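Local coordinates for beta-agarase AgaA (Microbulbifer thermotolerans, PDB 3WZ1), which cleaves agarose internally at its beta-1,4-galactosidic linkages, through the GH16 catalytic domain described here, releasing mainly neoagarotetraose, at residues V8-N13 and P101-A106; L89-S94 and I235-D240. One frame throughout, in Å; residues are numbered along the deposited sequence.

Contact 1: residues V8-N13 and P101-A106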
loop_
_atom_site.group_PDB
_atom_site.type_symbol
_atom_site.label_atom_id
_atom_site.label_comp_id
_atom_site.label_asym_id
_atom_site.label_seq_id
_atom_site.Cartn_x
_atom_site.Cartn_y
_atom_site.Cartn_z
ATOM N N VAL A 8 -2.826 -20.321 1.911
ATOM C CA VAL A 8 -3.703 -19.168 2.129
ATOM C C VAL A 8 -4.395 -18.846 0.809
ATOM O O VAL A 8 -3.768 -18.358 -0.135
ATOM C CB VAL A 8 -2.924 -17.941 2.690
ATOM C CG1 VAL A 8 -3.845 -16.766 2.960
ATOM C CG2 VAL A 8 -2.115 -18.346 3.922
ATOM N N PRO A 9 -5.700 -19.105 0.735
ATOM C CA PRO A 9 -6.315 -18.990 -0.595
ATOM C C PRO A 9 -6.405 -17.555 -1.106
ATOM O O PRO A 9 -6.386 -16.605 -0.337
ATOM C CB PRO A 9 -7.724 -19.558 -0.410
ATOM C CG PRO A 9 -7.897 -19.836 1.032
ATOM C CD PRO A 9 -6.620 -19.645 1.757
ATOM N N VAL A 10 -6.529 -17.438 -2.425
ATOM C CA VAL A 10 -6.910 -16.178 -3.061
ATOM C C VAL A 10 -8.445 -16.094 -3.052
ATOM O O VAL A 10 -9.109 -16.984 -3.565
ATOM C CB VAL A 10 -6.361 -16.114 -4.503
ATOM C CG1 VAL A 10 -6.859 -14.877 -5.225
ATOM C CG2 VAL A 10 -4.839 -16.139 -4.510
ATOM N N PRO A 11 -9.022 -15.038 -2.451
ATOM C CA PRO A 11 -10.476 -14.999 -2.247
ATOM C C PRO A 11 -11.292 -14.540 -3.463
ATOM O O PRO A 11 -12.503 -14.734 -3.503
ATOM C CB PRO A 11 -10.629 -14.027 -1.087
ATOM C CG PRO A 11 -9.460 -13.090 -1.234
ATOM C CD PRO A 11 -8.337 -13.926 -1.761
ATOM N N ALA A 12 -10.635 -13.939 -4.442
ATOM C CA ALA A 12 -11.308 -13.490 -5.647
ATOM C C ALA A 12 -11.532 -14.663 -6.617
ATOM O O ALA A 12 -10.880 -15.704 -6.509
ATOM C CB ALA A 12 -10.489 -12.378 -6.309
ATOM N N ASN A 13 -12.456 -14.451 -7.551
ATOM C CA ASN A 13 -12.841 -15.448 -8.563
ATOM C C ASN A 13 -12.133 -15.111 -9.876
ATOM O O ASN A 13 -12.323 -14.009 -10.425
ATOM C CB ASN A 13 -14.349 -15.357 -8.744
ATOM C CG ASN A 13 -14.906 -16.345 -9.756
ATOM O OD1 ASN A 13 -14.190 -17.008 -10.503
ATOM N ND2 ASN A 13 -16.234 -16.428 -9.788
ATOM N N PRO A 101 -5.986 -7.998 -15.704
ATOM C CA PRO A 101 -6.524 -8.417 -14.422
ATOM C C PRO A 101 -5.429 -8.968 -13.514
ATOM O O PRO A 101 -4.562 -9.732 -13.961
ATOM C CB PRO A 101 -7.501 -9.536 -14.796
ATOM C CG PRO A 101 -6.916 -10.126 -16.049
ATOM C CD PRO A 101 -6.205 -9.004 -16.762
ATOM N N VAL A 102 -5.485 -8.595 -12.239
ATOM C CA VAL A 102 -4.499 -9.057 -11.295
ATOM C C VAL A 102 -5.030 -8.931 -9.880
ATOM O O VAL A 102 -5.706 -7.954 -9.567
ATOM C CB VAL A 102 -3.162 -8.273 -11.458
ATOM C CG1 VAL A 102 -3.359 -6.782 -11.186
ATOM C CG2 VAL A 102 -2.062 -8.865 -10.589
ATOM N N TYR A 103 -4.742 -9.933 -9.051
ATOM C CA TYR A 103 -5.033 -9.862 -7.611
ATOM C C TYR A 103 -3.745 -9.495 -6.895
ATOM O O TYR A 103 -2.732 -10.141 -7.107
ATOM C CB TYR A 103 -5.567 -11.204 -7.075
ATOM C CG TYR A 103 -5.876 -11.179 -5.601
ATOM C CD1 TYR A 103 -7.002 -10.511 -5.116
ATOM C CD2 TYR A 103 -5.026 -11.787 -4.674
ATOM C CE1 TYR A 103 -7.290 -10.464 -3.768
ATOM C CE2 TYR A 103 -5.303 -11.724 -3.320
ATOM C CZ TYR A 103 -6.429 -11.056 -2.873
ATOM O OH TYR A 103 -6.719 -11.001 -1.523
ATOM N N MET A 104 -3.800 -8.468 -6.050
ATOM C CA MET A 104 -2.607 -7.884 -5.416
ATOM C C MET A 104 -2.851 -7.817 -3.915
ATOM O O MET A 104 -3.818 -7.188 -3.494
ATOM C CB MET A 104 -2.389 -6.467 -5.958
ATOM C CG MET A 104 -2.516 -6.377 -7.464
ATOM S SD MET A 104 -2.263 -4.703 -8.151
ATOM C CE MET A 104 -3.653 -3.832 -7.468
ATOM N N GLU A 105 -1.984 -8.443 -3.119
ATOM C CA GLU A 105 -2.253 -8.613 -1.688
ATOM C C GLU A 105 -1.003 -8.473 -0.853
ATOM O O GLU A 105 0.063 -8.964 -1.237
ATOM C CB GLU A 105 -2.877 -9.985 -1.463
ATOM C CG GLU A 105 -3.394 -10.230 -0.052
ATOM C CD GLU A 105 -3.651 -11.698 0.161
ATOM O OE1 GLU A 105 -2.664 -12.430 0.423
ATOM O OE2 GLU A 105 -4.809 -12.061 0.105
ATOM N N ALA A 106 -1.131 -7.828 0.307
ATOM C CA ALA A 106 -0.051 -7.795 1.286
ATOM C C ALA A 106 -0.538 -8.333 2.612
ATOM O O ALA A 106 -1.691 -8.140 2.970
ATOM C CB ALA A 106 0.455 -6.388 1.505
#
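In the beta-jelly roll of this GH16 catalytic domain, the N-terminal loop runs across strand 102-109, and V10, P11 and A12 pack against one side of the Y103 ring. V10 alone lies over the face: its CG1 sits 4.0 Å from the centroid of the Y103 ring, 23° off the normal, a CH-pi contact displaced toward the rim, where V10 CG1 comes within 3.6 Å of Y103 CD2. P11 crosses the tyrosine near its phenolic end, with P11 CD 3.6 Å from Y103 CZ and 3.4 Å from Y103 OH. A12 adds its methyl, CB lying 4.1 Å from Y103 CD1. The ring reaches the loop because CG of Y103 stands anti to the backbone N (chi1 180°), while W20 of strand 18-22 packs against both V10 and Y103. E105, two residues further along the strand, offers OE2 to both the Y103 hydroxyl, at 2.7 Å on the anti side and 25° out of the carboxylate plane, and R188; OE1 pairs with R270. With no hydrogen bond between the segments, their direct contact is essentially apolar, but R188 and R270 also hydrogen-bond to the carbonyls of P9 and V8, linking loop and strand through E105.

Contact 2: residues L89-S94 and I235-D240; sequences LGSITS and IINMED
I92 and I236 exchange a reciprocal pair of backbone hydrogen bonds, I92 N to I236 O at 2.9 Å and I236 N to I92 O at 2.9 Å, with N-H...O angles of 164° and 169°. A longer bond, 3.3 Å from M238 N to G90 O, continues the pairing toward L89. CA-H...O contacts use the same carbonyl oxygens: S91 CA approaches I236 O to 3.3 Å. These bonds join antiparallel strands 87-94 and 232-239 in the beta-jelly roll, with S91-N237 and T93-I235 as non-hydrogen-bonded pairs flanking I92-I236. On the isoleucine face, I236 CG1 stands anti to its carbonyl carbon (chi1 -56°), and the CD1 it carries lies 4.1 Å from I92 CD1; L74 of strand 73-80 touches both residues. The other face mixes polar and apolar groups: T93 OG1 rests 3.8 Å from I235 CG1 and S91 OG 3.6 Å from N237 CB, while both hydroxyls hydrogen-bond to G49 O. Past the last beta bridge, S91-N237, L89 crosses M238, and L89 CD1 lies 3.4 Å from M238 O, which accepts a hydrogen bond from W62 NE1. The side chain of E239, its OE1 hydrogen-bonded to Q241, lies near those of the predicted nucleophile E129 and proton donor E134.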
loop_
_atom_site.group_PDB
_atom_site.type_symbol
_atom_site.label_atom_id
_atom_site.label_comp_id
_atom_site.label_asym_id
_atom_site.label_seq_id
_atom_site.Cartn_x
_atom_site.Cartn_y
_atom_site.Cartn_z
ATOM N N LEU A 89 11.539 8.355 5.881
ATOM C CA LEU A 89 10.646 7.186 5.795
ATOM C C LEU A 89 11.106 6.185 4.751
ATOM O O LEU A 89 11.615 6.561 3.682
ATOM C CB LEU A 89 9.206 7.622 5.457
ATOM C CG LEU A 89 8.533 8.544 6.463
ATOM C CD1 LEU A 89 7.182 9.011 5.951
ATOM C CD2 LEU A 89 8.371 7.830 7.794
ATOM N N GLY A 90 10.886 4.902 5.025
ATOM C CA GLY A 90 11.181 3.872 4.051
ATOM C C GLY A 90 10.223 3.869 2.877
ATOM O O GLY A 90 9.047 4.270 2.995
ATOM N N SER A 91 10.724 3.378 1.750
ATOM C CA SER A 91 9.912 3.177 0.562
ATOM C C SER A 91 10.635 2.260 -0.377
ATOM O O SER A 91 11.834 2.435 -0.590
ATOM C CB SER A 91 9.638 4.497 -0.156
ATOM O OG SER A 91 8.872 4.279 -1.330
ATOM N N ILE A 92 9.924 1.288 -0.944
ATOM C CA ILE A 92 10.441 0.482 -2.047
ATOM C C ILE A 92 9.375 0.421 -3.136
ATOM O O ILE A 92 8.161 0.555 -2.863
ATOM C CB ILE A 92 10.910 -0.938 -1.591
ATOM C CG1 ILE A 92 9.720 -1.905 -1.400
ATOM C CG2 ILE A 92 11.796 -0.859 -0.351
ATOM C CD1 ILE A 92 10.183 -3.330 -1.178
ATOM N N THR A 93 9.831 0.246 -4.380
ATOM C CA THR A 93 8.971 0.220 -5.553
ATOM C C THR A 93 9.383 -0.948 -6.447
ATOM O O THR A 93 10.575 -1.257 -6.584
ATOM C CB THR A 93 9.076 1.565 -6.327
ATOM O OG1 THR A 93 8.597 2.639 -5.507
ATOM C CG2 THR A 93 8.278 1.542 -7.597
ATOM N N SER A 94 8.403 -1.605 -7.060
ATOM C CA SER A 94 8.717 -2.687 -8.002
ATOM C C SER A 94 9.446 -2.127 -9.233
ATOM O O SER A 94 9.185 -1.018 -9.686
ATOM C CB SER A 94 7.453 -3.456 -8.415
ATOM O OG SER A 94 6.535 -2.681 -9.163
ATOM N N ILE A 235 4.163 -0.219 -4.696
ATOM C CA ILE A 235 4.918 0.630 -3.794
ATOM C C ILE A 235 4.555 0.252 -2.370
ATOM O O ILE A 235 3.377 0.102 -2.021
ATOM C CB ILE A 235 4.609 2.128 -4.040
ATOM C CG1 ILE A 235 4.791 2.478 -5.534
ATOM C CG2 ILE A 235 5.461 3.008 -3.154
ATOM C CD1 ILE A 235 4.255 3.849 -5.904
ATOM N N ILE A 236 5.586 0.108 -1.552
ATOM C CA ILE A 236 5.407 -0.158 -0.124
ATOM C C ILE A 236 6.134 0.965 0.578
ATOM O O ILE A 236 7.338 1.127 0.401
ATOM C CB ILE A 236 5.977 -1.513 0.297
ATOM C CG1 ILE A 236 5.369 -2.657 -0.538
ATOM C CG2 ILE A 236 5.704 -1.724 1.792
ATOM C CD1 ILE A 236 6.208 -3.920 -0.526
ATOM N N ASN A 237 5.427 1.766 1.362
ATOM C CA ASN A 237 6.076 2.877 2.019
ATOM C C ASN A 237 5.380 3.251 3.304
ATOM O O ASN A 237 4.353 2.654 3.653
ATOM C CB ASN A 237 6.206 4.084 1.065
ATOM C CG ASN A 237 4.913 4.847 0.865
ATOM O OD1 ASN A 237 4.006 4.799 1.699
ATOM N ND2 ASN A 237 4.822 5.583 -0.230
ATOM N N MET A 238 5.944 4.231 4.012
ATOM C CA MET A 238 5.135 5.092 4.860
ATOM C C MET A 238 5.144 6.483 4.268
ATOM O O MET A 238 6.046 6.851 3.519
ATOM C CB MET A 238 5.612 5.165 6.303
ATOM C CG MET A 238 5.176 3.988 7.164
ATOM S SD MET A 238 5.469 4.208 8.920
ATOM C CE MET A 238 7.181 3.806 9.060
ATOM N N GLU A 239 4.118 7.246 4.619
ATOM C CA GLU A 239 3.991 8.649 4.213
ATOM C C GLU A 239 3.532 9.509 5.372
ATOM O O GLU A 239 2.603 9.151 6.111
ATOM C CB GLU A 239 2.991 8.803 3.076
ATOM C CG GLU A 239 3.476 8.213 1.759
ATOM C CD GLU A 239 2.444 8.256 0.645
ATOM O OE1 GLU A 239 1.372 8.899 0.826
ATOM O OE2 GLU A 239 2.705 7.625 -0.418
ATOM N N ASP A 240 4.143 10.678 5.486
ATOM C CA ASP A 240 3.561 11.786 6.228
ATOM C C ASP A 240 2.772 12.541 5.165
ATOM O O ASP A 240 3.369 13.124 4.248
ATOM C CB ASP A 240 4.653 12.652 6.852
ATOM C CG ASP A 240 4.099 13.850 7.551
ATOM O OD1 ASP A 240 3.777 13.747 8.767
ATOM O OD2 ASP A 240 3.923 14.875 6.864
#

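Two ways of joining distant parts of a beta-sandwich chain appear here. Contact 2 lies deep, its centre about 8 Å from that of the chain, and every touching residue is buried; contact 1 is farther out, its centre about 15 Å from the chain centre, with V10 and P11 partly exposed. Strands 87-94 and 102-109 follow each other in sequence, yet their partners differ: strand 87-94 pairs with strand 232-239, whereas strand 102-109 receives the irregular N-terminal loop. Main-chain hydrogen bonding dominates 89-94 with 235-240, whereas 8-13 meets 101-106 through side chains. Only contact 2 approaches the predicted catalytic glutamates, contact 1 lying away from them.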